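Putative OmpA family lipoprotein (Burkholderia cenocepacia, PDB 5LKW) probably anchors the outer membrane to peptidoglycan as part of the Tol-Pal system, its periplasmic OmpA-like domain here holding the peptidoglycan component diaminopimelic acid. Local coordinates at residues A[99-104]-A[113-118]; A[71-76]-A[90-95]; A[19-22]-A[27-30]; A[21-26]-A[62-67]. One frame throughout, in Å; residues are numbered along the deposited sequence.

Contact 1: residues A[99-104]-A[113-118]; sequences KPQATG and NRRADL. With API (2,6-diaminopimelic acid), chain C.
With CG of Asn113 beside its own backbone N and anti to the carbonyl carbon (chi1 -59°), the carboxamide is turned onto the backbone of Gln101 and Ala102. Asn113 OD1 receives the N-H of Ala102, N to OD1 3.0 Å, nearly straight and on a lone pair in the carbonyl plane. Gln101 N also approaches this oxygen, at 2.8 Å from Asn113 OD1, but that hydrogen bond is bent and weak. On the amide's other branch, Asn113 ND2 gives a straight bond (175°) to Ala102 O at 2.8 Å, lying in the amide plane. The side chain thus reads the N-H and C=O of one residue, which fixes the rotation of its amide, while CB of Pro100 rests 3.6 Å from Asn113 ND2.

Further along, Arg115 bends at chi3 and brings NH1 to 3.6 Å from Gln101 CB. Its guanidinium is held flat side-on by Asp117, with Arg115 NE 2.9 Å from Asp117 OD1 and NH2 bonded to OD2, while NH1 also reaches Gln112 O. A water accepts from Arg115 NH1 and donates to Lys99 O, tying the loop to the strand. Next to Asn113, Arg114 lines the diaminopimelate pocket, its CD 3.1 Å from ligand OXT. The whole is an asparagine just before strand 115-120 holding the loop that precedes helix 107-113, in the OmpA-like peptidoglycan-binding domain.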
loop_
_atom_site.group_PDB
_atom_site.type_symbol
_atom_site.label_atom_id
_atom_site.label_comp_id
_atom_site.label_asym_id
_atom_site.label_seq_id
_atom_site.Cartn_x
_atom_site.Cartn_y
_atom_site.Cartn_z
ATOM N N LYS A 99 2.302 -12.771 -4.855
ATOM C CA LYS A 99 1.277 -13.020 -3.839
ATOM C C LYS A 99 -0.112 -12.512 -4.214
ATOM O O LYS A 99 -0.660 -11.663 -3.511
ATOM C CB LYS A 99 1.625 -12.416 -2.459
ATOM C CG LYS A 99 3.048 -12.667 -1.989
ATOM C CD LYS A 99 3.349 -14.135 -1.940
ATOM C CE LYS A 99 4.807 -14.378 -1.588
ATOM N NZ LYS A 99 4.889 -15.754 -1.017
ATOM N N PRO A 100 -0.693 -13.059 -5.295
ATOM C CA PRO A 100 -2.056 -12.634 -5.678
ATOM C C PRO A 100 -3.036 -12.866 -4.488
ATOM O O PRO A 100 -2.963 -13.902 -3.855
ATOM C CB PRO A 100 -2.364 -13.523 -6.921
ATOM C CG PRO A 100 -1.443 -14.842 -6.724
ATOM C CD PRO A 100 -0.178 -14.212 -6.097
ATOM N N GLN A 101 -3.874 -11.903 -4.120
ATOM C CA GLN A 101 -4.899 -12.148 -3.078
ATOM C C GLN A 101 -6.182 -12.851 -3.631
ATOM O O GLN A 101 -6.770 -13.730 -2.966
ATOM C CB GLN A 101 -5.254 -10.819 -2.373
ATOM C CG GLN A 101 -5.591 -11.007 -0.927
ATOM C CD GLN A 101 -4.391 -11.581 -0.124
ATOM O OE1 GLN A 101 -3.213 -11.336 -0.455
ATOM N NE2 GLN A 101 -4.693 -12.369 0.915
ATOM N N ALA A 102 -6.581 -12.479 -4.857
ATOM C CA ALA A 102 -7.613 -13.196 -5.620
ATOM C C ALA A 102 -6.917 -13.958 -6.736
ATOM O O ALA A 102 -6.021 -13.392 -7.430
ATOM C CB ALA A 102 -8.586 -12.173 -6.204
ATOM N N THR A 103 -7.310 -15.210 -6.939
ATOM C CA THR A 103 -6.525 -16.151 -7.762
ATOM C C THR A 103 -7.131 -16.443 -9.161
ATOM O O THR A 103 -6.524 -17.184 -9.959
ATOM C CB THR A 103 -6.298 -17.548 -7.024
ATOM O OG1 THR A 103 -7.579 -18.123 -6.766
ATOM C CG2 THR A 103 -5.498 -17.376 -5.664
ATOM N N GLY A 104 -8.302 -15.869 -9.432
ATOM C CA GLY A 104 -8.917 -15.835 -10.758
ATOM C C GLY A 104 -8.238 -15.006 -11.870
ATOM O O GLY A 104 -7.314 -14.242 -11.639
ATOM N N ASN A 113 -5.727 -7.256 -7.063
ATOM C CA ASN A 113 -4.324 -7.510 -6.891
ATOM C C ASN A 113 -3.439 -6.339 -7.215
ATOM O O ASN A 113 -2.242 -6.449 -6.938
ATOM C CB ASN A 113 -3.814 -8.779 -7.649
ATOM C CG ASN A 113 -4.552 -10.073 -7.209
ATOM O OD1 ASN A 113 -5.028 -10.197 -6.069
ATOM N ND2 ASN A 113 -4.688 -11.009 -8.141
ATOM N N ARG A 114 -3.991 -5.262 -7.833
ATOM C CA ARG A 114 -3.242 -4.018 -8.170
ATOM C C ARG A 114 -3.377 -3.139 -6.952
ATOM O O ARG A 114 -4.302 -2.355 -6.868
ATOM C CB ARG A 114 -3.886 -3.312 -9.347
ATOM C CG ARG A 114 -3.767 -4.082 -10.697
ATOM C CD ARG A 114 -4.150 -3.139 -11.863
ATOM N NE ARG A 114 -5.547 -2.675 -11.853
ATOM C CZ ARG A 114 -6.594 -3.376 -12.297
ATOM N NH1 ARG A 114 -6.394 -4.607 -12.804
ATOM N NH2 ARG A 114 -7.851 -2.818 -12.287
ATOM N N ARG A 115 -2.532 -3.394 -5.966
ATOM C CA ARG A 115 -2.828 -3.055 -4.586
ATOM C C ARG A 115 -1.553 -2.834 -3.814
ATOM O O ARG A 115 -0.531 -3.516 -4.060
ATOM C CB ARG A 115 -3.598 -4.210 -3.901
ATOM C CG ARG A 115 -4.359 -3.844 -2.593
ATOM C CD ARG A 115 -5.092 -5.123 -1.951
ATOM N NE ARG A 115 -4.034 -6.007 -1.482
ATOM C CZ ARG A 115 -3.548 -7.072 -2.109
ATOM N NH1 ARG A 115 -4.083 -7.541 -3.253
ATOM N NH2 ARG A 115 -2.478 -7.673 -1.579
ATOM N N ALA A 116 -1.623 -1.912 -2.846
ATOM C CA ALA A 116 -0.516 -1.722 -1.884
ATOM C C ALA A 116 -1.069 -1.808 -0.506
ATOM O O ALA A 116 -2.078 -1.135 -0.227
ATOM C CB ALA A 116 0.191 -0.306 -2.093
ATOM N N ASP A 117 -0.423 -2.627 0.356
ATOM C CA ASP A 117 -0.858 -2.806 1.732
ATOM C C ASP A 117 0.124 -2.184 2.730
ATOM O O ASP A 117 1.356 -2.383 2.625
ATOM C CB ASP A 117 -0.993 -4.310 2.120
ATOM C CG ASP A 117 -1.898 -5.100 1.187
ATOM O OD1 ASP A 117 -2.992 -4.593 0.806
ATOM O OD2 ASP A 117 -1.514 -6.266 0.875
ATOM N N LEU A 118 -0.473 -1.573 3.764
ATOM C CA LEU A 118 0.246 -1.053 4.918
ATOM C C LEU A 118 0.309 -2.203 5.877
ATOM O O LEU A 118 -0.727 -2.609 6.419
ATOM C CB LEU A 118 -0.517 0.148 5.528
ATOM C CG LEU A 118 -0.495 1.541 4.838
ATOM C CD1 LEU A 118 -1.148 1.557 3.556
ATOM C CD2 LEU A 118 -1.254 2.567 5.672
HETATM C C API C . -0.840 -4.022 -13.261
HETATM C CA API C . -0.275 -4.661 -14.506
HETATM C C3 API C . -1.156 -4.703 -15.755
HETATM C C4 API C . -0.363 -5.386 -16.888
HETATM C C5 API C . -0.330 -4.611 -18.218
HETATM C C6 API C . 0.610 -5.214 -19.280
HETATM O O API C . -0.717 -4.686 -12.241
HETATM O OXT API C . -1.391 -2.898 -13.196
HETATM N N API C . 0.010 -6.047 -14.137
HETATM O O HOH W 1 -2.155 -9.420 -4.004
HETATM O O HOH W 2 0.121 -9.523 -1.255
#

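Contact 2: residues A[71-76]-A[90-95]; sequences KRAEAV and MEAVSL. With API (2,6-diaminopimelic acid), chain C.
This contact belongs to the beta-alpha-beta unit of strand 50-55, helix 62-82 and strand 90-96, where the helix packs on the strand that follows it. Ala73 and Ala92 carry the meeting: their CB atoms touch at 3.8 Å, and the axes of segments 71-76 and 90-95 approach to 6.8 Å, nearly antiparallel (158°). The methyl of Ala73 also sits 3.3 Å from Val93 O, so it rests on the strand's backbone as well as on a side chain. Glu74 adds its aliphatic part, CG lying 4.0 Å from Ala92 CB, while its carboxylate goes to Gln70 through OE2.

One residue before Ala73, Arg72 points into the ligand pocket. Its chain is extended from CG to NE, which carries the guanidinium to the carboxylate of diaminopimelate. Arg72 NH2 bonds ligand OXT at 2.6 Å, OXT lying at the guanidinium edge near its plane, and Arg72 NH1 bonds ligand O at 3.0 Å. NE is held by Ser24 O and NH1 also by Asn55 O, so neighbouring backbone carbonyls position the group. Ala73 touches Ile52 of the adjacent parallel strand 50-55, while Ala92, on outermost strand 90-96, also touches Arg77, one turn beyond Ala73 on helix 62-82.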
loop_
_atom_site.group_PDB
_atom_site.type_symbol
_atom_site.label_atom_id
_atom_site.label_comp_id
_atom_site.label_asym_id
_atom_site.label_seq_id
_atom_site.Cartn_x
_atom_site.Cartn_y
_atom_site.Cartn_z
ATOM N N LYS A 71 6.988 0.745 -7.464
ATOM C CA LYS A 71 6.539 2.109 -7.680
ATOM C C LYS A 71 5.235 2.403 -6.923
ATOM O O LYS A 71 5.057 3.480 -6.325
ATOM C CB LYS A 71 6.416 2.369 -9.182
ATOM C CG LYS A 71 7.751 2.864 -9.848
ATOM C CD LYS A 71 7.583 2.974 -11.357
ATOM C CE LYS A 71 8.578 4.011 -12.003
ATOM N NZ LYS A 71 9.937 3.785 -11.405
ATOM N N ARG A 72 4.333 1.429 -6.909
ATOM C CA ARG A 72 3.121 1.473 -6.026
ATOM C C ARG A 72 3.482 1.628 -4.519
ATOM O O ARG A 72 2.917 2.455 -3.803
ATOM C CB ARG A 72 2.283 0.208 -6.273
ATOM C CG ARG A 72 1.683 0.168 -7.690
ATOM C CD ARG A 72 0.750 -1.004 -7.973
ATOM N NE ARG A 72 -0.005 -0.747 -9.213
ATOM C CZ ARG A 72 -0.458 -1.681 -10.060
ATOM N NH1 ARG A 72 -0.298 -2.995 -9.844
ATOM N NH2 ARG A 72 -1.104 -1.299 -11.134
ATOM N N ALA A 73 4.446 0.870 -4.028
ATOM C CA ALA A 73 4.740 0.982 -2.589
ATOM C C ALA A 73 5.338 2.390 -2.279
ATOM O O ALA A 73 5.054 3.000 -1.203
ATOM C CB ALA A 73 5.634 -0.180 -2.120
ATOM N N GLU A 74 6.069 2.919 -3.252
ATOM C CA GLU A 74 6.826 4.175 -3.143
ATOM C C GLU A 74 5.895 5.356 -3.241
ATOM O O GLU A 74 6.009 6.301 -2.436
ATOM C CB GLU A 74 7.961 4.257 -4.175
ATOM C CG GLU A 74 9.140 3.322 -3.818
ATOM C CD GLU A 74 10.303 3.324 -4.831
ATOM O OE1 GLU A 74 10.131 3.795 -5.996
ATOM O OE2 GLU A 74 11.378 2.797 -4.442
ATOM N N ALA A 75 4.943 5.275 -4.191
ATOM C CA ALA A 75 3.813 6.193 -4.253
ATOM C C ALA A 75 3.062 6.371 -2.896
ATOM O O ALA A 75 2.725 7.487 -2.511
ATOM C CB ALA A 75 2.863 5.798 -5.411
ATOM N N VAL A 76 2.815 5.284 -2.159
ATOM C CA VAL A 76 2.143 5.345 -0.854
ATOM C C VAL A 76 3.086 5.952 0.236
ATOM O O VAL A 76 2.683 6.821 1.010
ATOM C CB VAL A 76 1.652 3.942 -0.420
ATOM C CG1 VAL A 76 1.113 3.964 1.014
ATOM C CG2 VAL A 76 0.597 3.342 -1.445
ATOM N N MET A 90 9.019 3.688 7.791
ATOM C CA MET A 90 8.375 3.228 6.559
ATOM C C MET A 90 9.373 2.475 5.726
ATOM O O MET A 90 10.503 2.942 5.528
ATOM C CB MET A 90 7.877 4.436 5.758
ATOM C CG MET A 90 6.674 5.106 6.405
ATOM S SD MET A 90 5.989 6.363 5.365
ATOM C CE MET A 90 7.454 7.461 5.189
ATOM N N GLU A 91 8.952 1.325 5.215
ATOM C CA GLU A 91 9.776 0.582 4.267
ATOM C C GLU A 91 8.896 0.206 3.053
ATOM O O GLU A 91 7.834 -0.396 3.243
ATOM C CB GLU A 91 10.372 -0.655 4.937
ATOM C CG GLU A 91 11.441 -1.366 4.058
ATOM C CD GLU A 91 11.943 -2.648 4.727
ATOM O OE1 GLU A 91 11.650 -2.809 5.927
ATOM O OE2 GLU A 91 12.603 -3.480 4.080
ATOM N N ALA A 92 9.296 0.630 1.842
ATOM C CA ALA A 92 8.520 0.311 0.606
ATOM C C ALA A 92 9.150 -0.924 -0.026
ATOM O O ALA A 92 10.326 -0.899 -0.379
ATOM C CB ALA A 92 8.568 1.454 -0.379
ATOM N N VAL A 93 8.400 -2.017 -0.120
ATOM C CA VAL A 93 8.851 -3.208 -0.873
ATOM C C VAL A 93 7.840 -3.669 -1.951
ATOM O O VAL A 93 6.655 -3.295 -1.921
ATOM C CB VAL A 93 9.132 -4.386 0.062
ATOM C CG1 VAL A 93 10.296 -4.046 0.968
ATOM C CG2 VAL A 93 7.852 -4.767 0.875
ATOM N N SER A 94 8.302 -4.504 -2.867
ATOM C CA SER A 94 7.442 -5.081 -3.925
ATOM C C SER A 94 7.358 -6.616 -3.865
ATOM O O SER A 94 8.403 -7.284 -3.851
ATOM C CB SER A 94 7.997 -4.763 -5.302
ATOM O OG SER A 94 7.036 -5.143 -6.324
ATOM N N LEU A 95 6.131 -7.140 -3.895
ATOM C CA LEU A 95 5.822 -8.543 -4.222
ATOM C C LEU A 95 5.461 -8.835 -5.700
ATOM O O LEU A 95 5.183 -9.989 -6.086
ATOM C CB LEU A 95 4.715 -9.065 -3.304
ATOM C CG LEU A 95 4.969 -8.788 -1.811
ATOM C CD1 LEU A 95 3.858 -9.208 -0.970
ATOM C CD2 LEU A 95 6.269 -9.393 -1.285
HETATM C C API C . -0.840 -4.022 -13.261
HETATM C CA API C . -0.275 -4.661 -14.506
HETATM C C3 API C . -1.156 -4.703 -15.755
HETATM C C4 API C . -0.363 -5.386 -16.888
HETATM C C5 API C . -0.330 -4.611 -18.218
HETATM C C6 API C . 0.610 -5.214 -19.280
HETATM O O API C . -0.717 -4.686 -12.241
HETATM O OXT API C . -1.391 -2.898 -13.196
HETATM N N API C . 0.010 -6.047 -14.137
#

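Contact 3: residues A[19-22]-A[27-30]; sequences YFDF and VKDE. With API (2,6-diaminopimelic acid), chain C.
The loop that leaves strand 17-19 and runs to helix 32-44 doubles back on itself here, beside the diaminopimelate pocket to which Asp21 and Phe22 belong. Its apolar part is Phe20 with Val27: ring atom CE1 lies 3.9 Å from Val27 CG2, the two side chains meeting at a slant. Phe20 also packs on Arg72 and Val76 of helix 62-82, and Val27 on Ala75, so both loop arms sit on that helix.

Next along the chain, Lys28 bends at chi3 (-136°) and crosses Asp21 at about a right angle. Lys28 NZ stands 3.0 Å from Asp21 OD1 in a salt bridge, arriving from above the carboxylate plane, 38° out of it. One water accepts from Lys28 NZ and donates weakly to Asp21 OD2; another accepts from Lys28 N and donates to Tyr19 O at 2.6 Å, linking the arms' backbones. One direct ionic bond and two water bridges thus join the arms, and with Asp21 exposed the charge attraction is probably tempered by solvent.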
loop_
_atom_site.group_PDB
_atom_site.type_symbol
_atom_site.label_atom_id
_atom_site.label_comp_id
_atom_site.label_asym_id
_atom_site.label_seq_id
_atom_site.Cartn_x
_atom_site.Cartn_y
_atom_site.Cartn_z
ATOM N N TYR A 19 -5.736 0.757 -3.821
ATOM C CA TYR A 19 -5.846 0.141 -5.149
ATOM C C TYR A 19 -5.527 1.070 -6.313
ATOM O O TYR A 19 -5.683 2.309 -6.218
ATOM C CB TYR A 19 -7.266 -0.349 -5.314
ATOM C CG TYR A 19 -7.592 -1.442 -4.320
ATOM C CD1 TYR A 19 -7.445 -2.826 -4.675
ATOM C CD2 TYR A 19 -8.016 -1.107 -3.037
ATOM C CE1 TYR A 19 -7.818 -3.850 -3.786
ATOM C CE2 TYR A 19 -8.403 -2.125 -2.114
ATOM C CZ TYR A 19 -8.310 -3.486 -2.499
ATOM O OH TYR A 19 -8.666 -4.452 -1.547
ATOM N N PHE A 20 -5.053 0.469 -7.403
ATOM C CA PHE A 20 -4.512 1.201 -8.526
ATOM C C PHE A 20 -5.192 0.806 -9.860
ATOM O O PHE A 20 -5.639 -0.332 -10.053
ATOM C CB PHE A 20 -2.971 0.951 -8.637
ATOM C CG PHE A 20 -2.181 1.476 -7.466
ATOM C CD1 PHE A 20 -1.599 2.759 -7.490
ATOM C CD2 PHE A 20 -2.010 0.665 -6.331
ATOM C CE1 PHE A 20 -0.833 3.242 -6.319
ATOM C CE2 PHE A 20 -1.301 1.086 -5.247
ATOM C CZ PHE A 20 -0.743 2.408 -5.204
ATOM N N ASP A 21 -5.218 1.743 -10.801
ATOM C CA ASP A 21 -5.631 1.437 -12.156
ATOM C C ASP A 21 -4.594 0.589 -12.900
ATOM O O ASP A 21 -3.432 0.466 -12.492
ATOM C CB ASP A 21 -5.875 2.728 -12.932
ATOM C CG ASP A 21 -7.128 3.395 -12.501
ATOM O OD1 ASP A 21 -7.887 2.779 -11.707
ATOM O OD2 ASP A 21 -7.331 4.512 -12.967
ATOM N N PHE A 22 -5.037 0.036 -14.017
ATOM C CA PHE A 22 -4.231 -0.843 -14.807
ATOM C C PHE A 22 -2.952 -0.106 -15.163
ATOM O O PHE A 22 -3.007 1.020 -15.668
ATOM C CB PHE A 22 -5.068 -1.231 -16.034
ATOM C CG PHE A 22 -4.301 -1.388 -17.299
ATOM C CD1 PHE A 22 -3.851 -2.650 -17.701
ATOM C CD2 PHE A 22 -4.117 -0.283 -18.159
ATOM C CE1 PHE A 22 -3.164 -2.807 -18.930
ATOM C CE2 PHE A 22 -3.434 -0.415 -19.361
ATOM C CZ PHE A 22 -2.943 -1.681 -19.751
ATOM N N VAL A 27 -1.560 7.298 -6.830
ATOM C CA VAL A 27 -2.415 7.217 -5.649
ATOM C C VAL A 27 -3.496 8.228 -5.862
ATOM O O VAL A 27 -3.243 9.415 -5.790
ATOM C CB VAL A 27 -1.662 7.494 -4.316
ATOM C CG1 VAL A 27 -2.616 7.528 -3.130
ATOM C CG2 VAL A 27 -0.627 6.467 -4.116
ATOM N N LYS A 28 -4.689 7.748 -6.195
ATOM C CA LYS A 28 -5.817 8.655 -6.495
ATOM C C LYS A 28 -6.202 9.568 -5.284
ATOM O O LYS A 28 -6.001 9.193 -4.107
ATOM C CB LYS A 28 -7.010 7.855 -6.967
ATOM C CG LYS A 28 -6.846 7.184 -8.326
ATOM C CD LYS A 28 -8.101 6.385 -8.586
ATOM C CE LYS A 28 -7.813 4.978 -9.160
ATOM N NZ LYS A 28 -9.101 4.190 -9.302
ATOM N N ASP A 29 -6.766 10.735 -5.609
ATOM C CA ASP A 29 -7.155 11.776 -4.669
ATOM C C ASP A 29 -8.021 11.251 -3.535
ATOM O O ASP A 29 -7.862 11.703 -2.388
ATOM C CB ASP A 29 -7.929 12.899 -5.402
ATOM C CG ASP A 29 -7.014 13.941 -6.042
ATOM O OD1 ASP A 29 -5.797 13.971 -5.736
ATOM O OD2 ASP A 29 -7.529 14.742 -6.862
ATOM N N GLU A 30 -8.897 10.284 -3.852
ATOM C CA GLU A 30 -9.823 9.683 -2.869
ATOM C C GLU A 30 -9.045 9.117 -1.687
ATOM O O GLU A 30 -9.585 8.976 -0.632
ATOM C CB GLU A 30 -10.685 8.554 -3.474
ATOM C CG GLU A 30 -9.830 7.383 -3.991
ATOM C CD GLU A 30 -10.634 6.416 -4.838
ATOM O OE1 GLU A 30 -11.016 6.768 -5.970
ATOM O OE2 GLU A 30 -10.873 5.299 -4.367
HETATM C C API C . -0.840 -4.022 -13.261
HETATM C CA API C . -0.275 -4.661 -14.506
HETATM C C3 API C . -1.156 -4.703 -15.755
HETATM C C4 API C . -0.363 -5.386 -16.888
HETATM C C5 API C . -0.330 -4.611 -18.218
HETATM C C6 API C . 0.610 -5.214 -19.280
HETATM O O API C . -0.717 -4.686 -12.241
HETATM O OXT API C . -1.391 -2.898 -13.196
HETATM N N API C . 0.010 -6.047 -14.137
HETATM O O HOH W 3 -4.763 4.730 -6.473
HETATM O O HOH W 4 -9.727 6.089 -11.222
#

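Contact 4: residues A[21-26]-A[62-67]; sequences DFDSYS and SEYNLA. With API (2,6-diaminopimelic acid), chain C.
Asp23 and Tyr64 meet through one tight point: Tyr64 OH donates to Asp23 OD1 in a very short hydrogen bond of 2.5 Å, a length at the short limit whose exact value is doubtful. The carboxylate oxygen lies at the edge of the phenol ring, near its plane, and Asp23 OD1 is 3.2 Å from Tyr64 CE2. Carboxylate and ring are turned 55° against each other, and the two side chains cross at about a right angle. Tyr64 reaches this far because its CG is anti to the backbone N (chi1 -175°), sending the ring out from the helix toward the loop.

Around this point the contact is loose: it lies at the surface, buries little area, and the nearest CA atoms, those of Asp23 and Asn65, are 9.0 Å apart. Much of the separation is bridged by diaminopimelate. Asp23 N at the corner of the type II turn from Asp21 to Ser24 gives its N-H to ligand OXT at 2.8 Å, and from the helix Asn65 OD1 accepts from the ligand's amino N at 2.9 Å. Asn65 ND2 bonds Arg59 O, which helps to set its amide. Phe22 adds a flank, CE1 being 3.4 Å from ligand C5. Turn and helix start thus form two walls of the diaminopimelate pocket of this OmpA-like domain, linked beside the ligand by the Tyr64-Asp23 hydrogen bond.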
loop_
_atom_site.group_PDB
_atom_site.type_symbol
_atom_site.label_atom_id
_atom_site.label_comp_id
_atom_site.label_asym_id
_atom_site.label_seq_id
_atom_site.Cartn_x
_atom_site.Cartn_y
_atom_site.Cartn_z
ATOM N N ASP A 21 -5.218 1.743 -10.801
ATOM C CA ASP A 21 -5.631 1.437 -12.156
ATOM C C ASP A 21 -4.594 0.589 -12.900
ATOM O O ASP A 21 -3.432 0.466 -12.492
ATOM C CB ASP A 21 -5.875 2.728 -12.932
ATOM C CG ASP A 21 -7.128 3.395 -12.501
ATOM O OD1 ASP A 21 -7.887 2.779 -11.707
ATOM O OD2 ASP A 21 -7.331 4.512 -12.967
ATOM N N PHE A 22 -5.037 0.036 -14.017
ATOM C CA PHE A 22 -4.231 -0.843 -14.807
ATOM C C PHE A 22 -2.952 -0.106 -15.163
ATOM O O PHE A 22 -3.007 1.020 -15.668
ATOM C CB PHE A 22 -5.068 -1.231 -16.034
ATOM C CG PHE A 22 -4.301 -1.388 -17.299
ATOM C CD1 PHE A 22 -3.851 -2.650 -17.701
ATOM C CD2 PHE A 22 -4.117 -0.283 -18.159
ATOM C CE1 PHE A 22 -3.164 -2.807 -18.930
ATOM C CE2 PHE A 22 -3.434 -0.415 -19.361
ATOM C CZ PHE A 22 -2.943 -1.681 -19.751
ATOM N N ASP A 23 -1.810 -0.723 -14.873
ATOM C CA ASP A 23 -0.550 -0.153 -15.243
ATOM C C ASP A 23 -0.269 1.182 -14.509
ATOM O O ASP A 23 0.667 1.911 -14.846
ATOM C CB ASP A 23 -0.563 0.068 -16.765
ATOM C CG ASP A 23 0.600 -0.537 -17.458
ATOM O OD1 ASP A 23 1.524 -1.074 -16.771
ATOM O OD2 ASP A 23 0.563 -0.494 -18.721
ATOM N N SER A 24 -1.022 1.504 -13.474
ATOM C CA SER A 24 -0.737 2.758 -12.802
ATOM C C SER A 24 -0.144 2.597 -11.409
ATOM O O SER A 24 -0.475 1.665 -10.664
ATOM C CB SER A 24 -1.990 3.633 -12.801
ATOM O OG SER A 24 -1.908 4.755 -11.912
ATOM N N TYR A 25 0.759 3.511 -11.071
ATOM C CA TYR A 25 1.105 3.735 -9.678
ATOM C C TYR A 25 0.639 5.052 -9.107
ATOM O O TYR A 25 1.183 5.450 -8.088
ATOM C CB TYR A 25 2.597 3.506 -9.406
ATOM C CG TYR A 25 3.514 4.333 -10.272
ATOM C CD1 TYR A 25 3.970 5.579 -9.849
ATOM C CD2 TYR A 25 3.933 3.862 -11.506
ATOM C CE1 TYR A 25 4.810 6.363 -10.663
ATOM C CE2 TYR A 25 4.767 4.619 -12.316
ATOM C CZ TYR A 25 5.216 5.870 -11.890
ATOM O OH TYR A 25 6.061 6.605 -12.703
ATOM N N SER A 26 -0.365 5.727 -9.717
ATOM C CA SER A 26 -0.932 6.950 -9.115
ATOM C C SER A 26 -1.813 6.621 -7.927
ATOM O O SER A 26 -2.783 5.848 -8.061
ATOM C CB SER A 26 -1.835 7.721 -10.073
ATOM O OG SER A 26 -1.205 7.842 -11.332
ATOM N N SER A 62 7.430 -10.918 -15.163
ATOM C CA SER A 62 7.839 -10.916 -13.783
ATOM C C SER A 62 8.585 -9.631 -13.399
ATOM O O SER A 62 8.250 -8.976 -12.418
ATOM C CB SER A 62 8.714 -12.127 -13.503
ATOM O OG SER A 62 9.001 -12.180 -12.138
ATOM N N GLU A 63 9.604 -9.282 -14.179
ATOM C CA GLU A 63 10.375 -8.057 -13.935
ATOM C C GLU A 63 9.549 -6.793 -14.083
ATOM O O GLU A 63 9.736 -5.869 -13.293
ATOM C CB GLU A 63 11.651 -8.021 -14.796
ATOM C CG GLU A 63 12.739 -8.930 -14.192
ATOM C CD GLU A 63 13.730 -9.527 -15.211
ATOM O OE1 GLU A 63 13.595 -9.261 -16.443
ATOM O OE2 GLU A 63 14.657 -10.282 -14.780
ATOM N N TYR A 64 8.662 -6.721 -15.087
ATOM C CA TYR A 64 7.807 -5.538 -15.218
ATOM C C TYR A 64 7.015 -5.241 -13.889
ATOM O O TYR A 64 6.994 -4.098 -13.373
ATOM C CB TYR A 64 6.853 -5.632 -16.439
ATOM C CG TYR A 64 6.050 -4.363 -16.659
ATOM C CD1 TYR A 64 6.562 -3.332 -17.438
ATOM C CD2 TYR A 64 4.791 -4.181 -16.054
ATOM C CE1 TYR A 64 5.837 -2.139 -17.644
ATOM C CE2 TYR A 64 4.071 -2.983 -16.214
ATOM C CZ TYR A 64 4.605 -1.962 -17.014
ATOM O OH TYR A 64 3.930 -0.762 -17.212
ATOM N N ASN A 65 6.382 -6.289 -13.375
ATOM C CA ASN A 65 5.468 -6.207 -12.257
ATOM C C ASN A 65 6.168 -6.065 -10.916
ATOM O O ASN A 65 5.642 -5.447 -9.994
ATOM C CB ASN A 65 4.611 -7.457 -12.211
ATOM C CG ASN A 65 3.469 -7.385 -13.219
ATOM O OD1 ASN A 65 2.707 -6.405 -13.216
ATOM N ND2 ASN A 65 3.370 -8.394 -14.120
ATOM N N LEU A 66 7.361 -6.624 -10.822
ATOM C CA LEU A 66 8.212 -6.288 -9.701
ATOM C C LEU A 66 8.489 -4.779 -9.678
ATOM O O LEU A 66 8.378 -4.168 -8.628
ATOM C CB LEU A 66 9.534 -7.095 -9.768
ATOM C CG LEU A 66 10.203 -7.223 -8.417
ATOM C CD1 LEU A 66 9.530 -8.360 -7.521
ATOM C CD2 LEU A 66 11.739 -7.428 -8.610
ATOM N N ALA A 67 8.875 -4.199 -10.821
ATOM C CA ALA A 67 9.141 -2.752 -10.918
ATOM C C ALA A 67 7.870 -1.937 -10.622
ATOM O O ALA A 67 7.907 -0.997 -9.840
ATOM C CB ALA A 67 9.703 -2.387 -12.294
HETATM C C API C . -0.840 -4.022 -13.261
HETATM C CA API C . -0.275 -4.661 -14.506
HETATM C C3 API C . -1.156 -4.703 -15.755
HETATM C C4 API C . -0.363 -5.386 -16.888
HETATM C C5 API C . -0.330 -4.611 -18.218
HETATM C C6 API C . 0.610 -5.214 -19.280
HETATM O O API C . -0.717 -4.686 -12.241
HETATM O OXT API C . -1.391 -2.898 -13.196
HETATM N N API C . 0.010 -6.047 -14.137
#

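Overall arrangement
The four contacts lie 11 to 14 Å apart, centre to centre, in one OmpA-like domain, and all of them touch diaminopimelate. Along the chain contacts 3 and 4 start from the same loop after strand 17-19, contact 2 follows, and contact 1 comes last. Contacts 2 and 4 both use helix 62-82; contacts 1 and 2 reach the same four-stranded sheet through strands 115-120 and 90-96. Probable hydrogen bonds tie contact 3 to contact 1, Phe20 O with Arg114 NE, and contact 4 to contact 2, Leu66 O with Ser94 OG. Segments remote in sequence thereby converge on one pocket, consistent with a role in attachment to peptidoglycan.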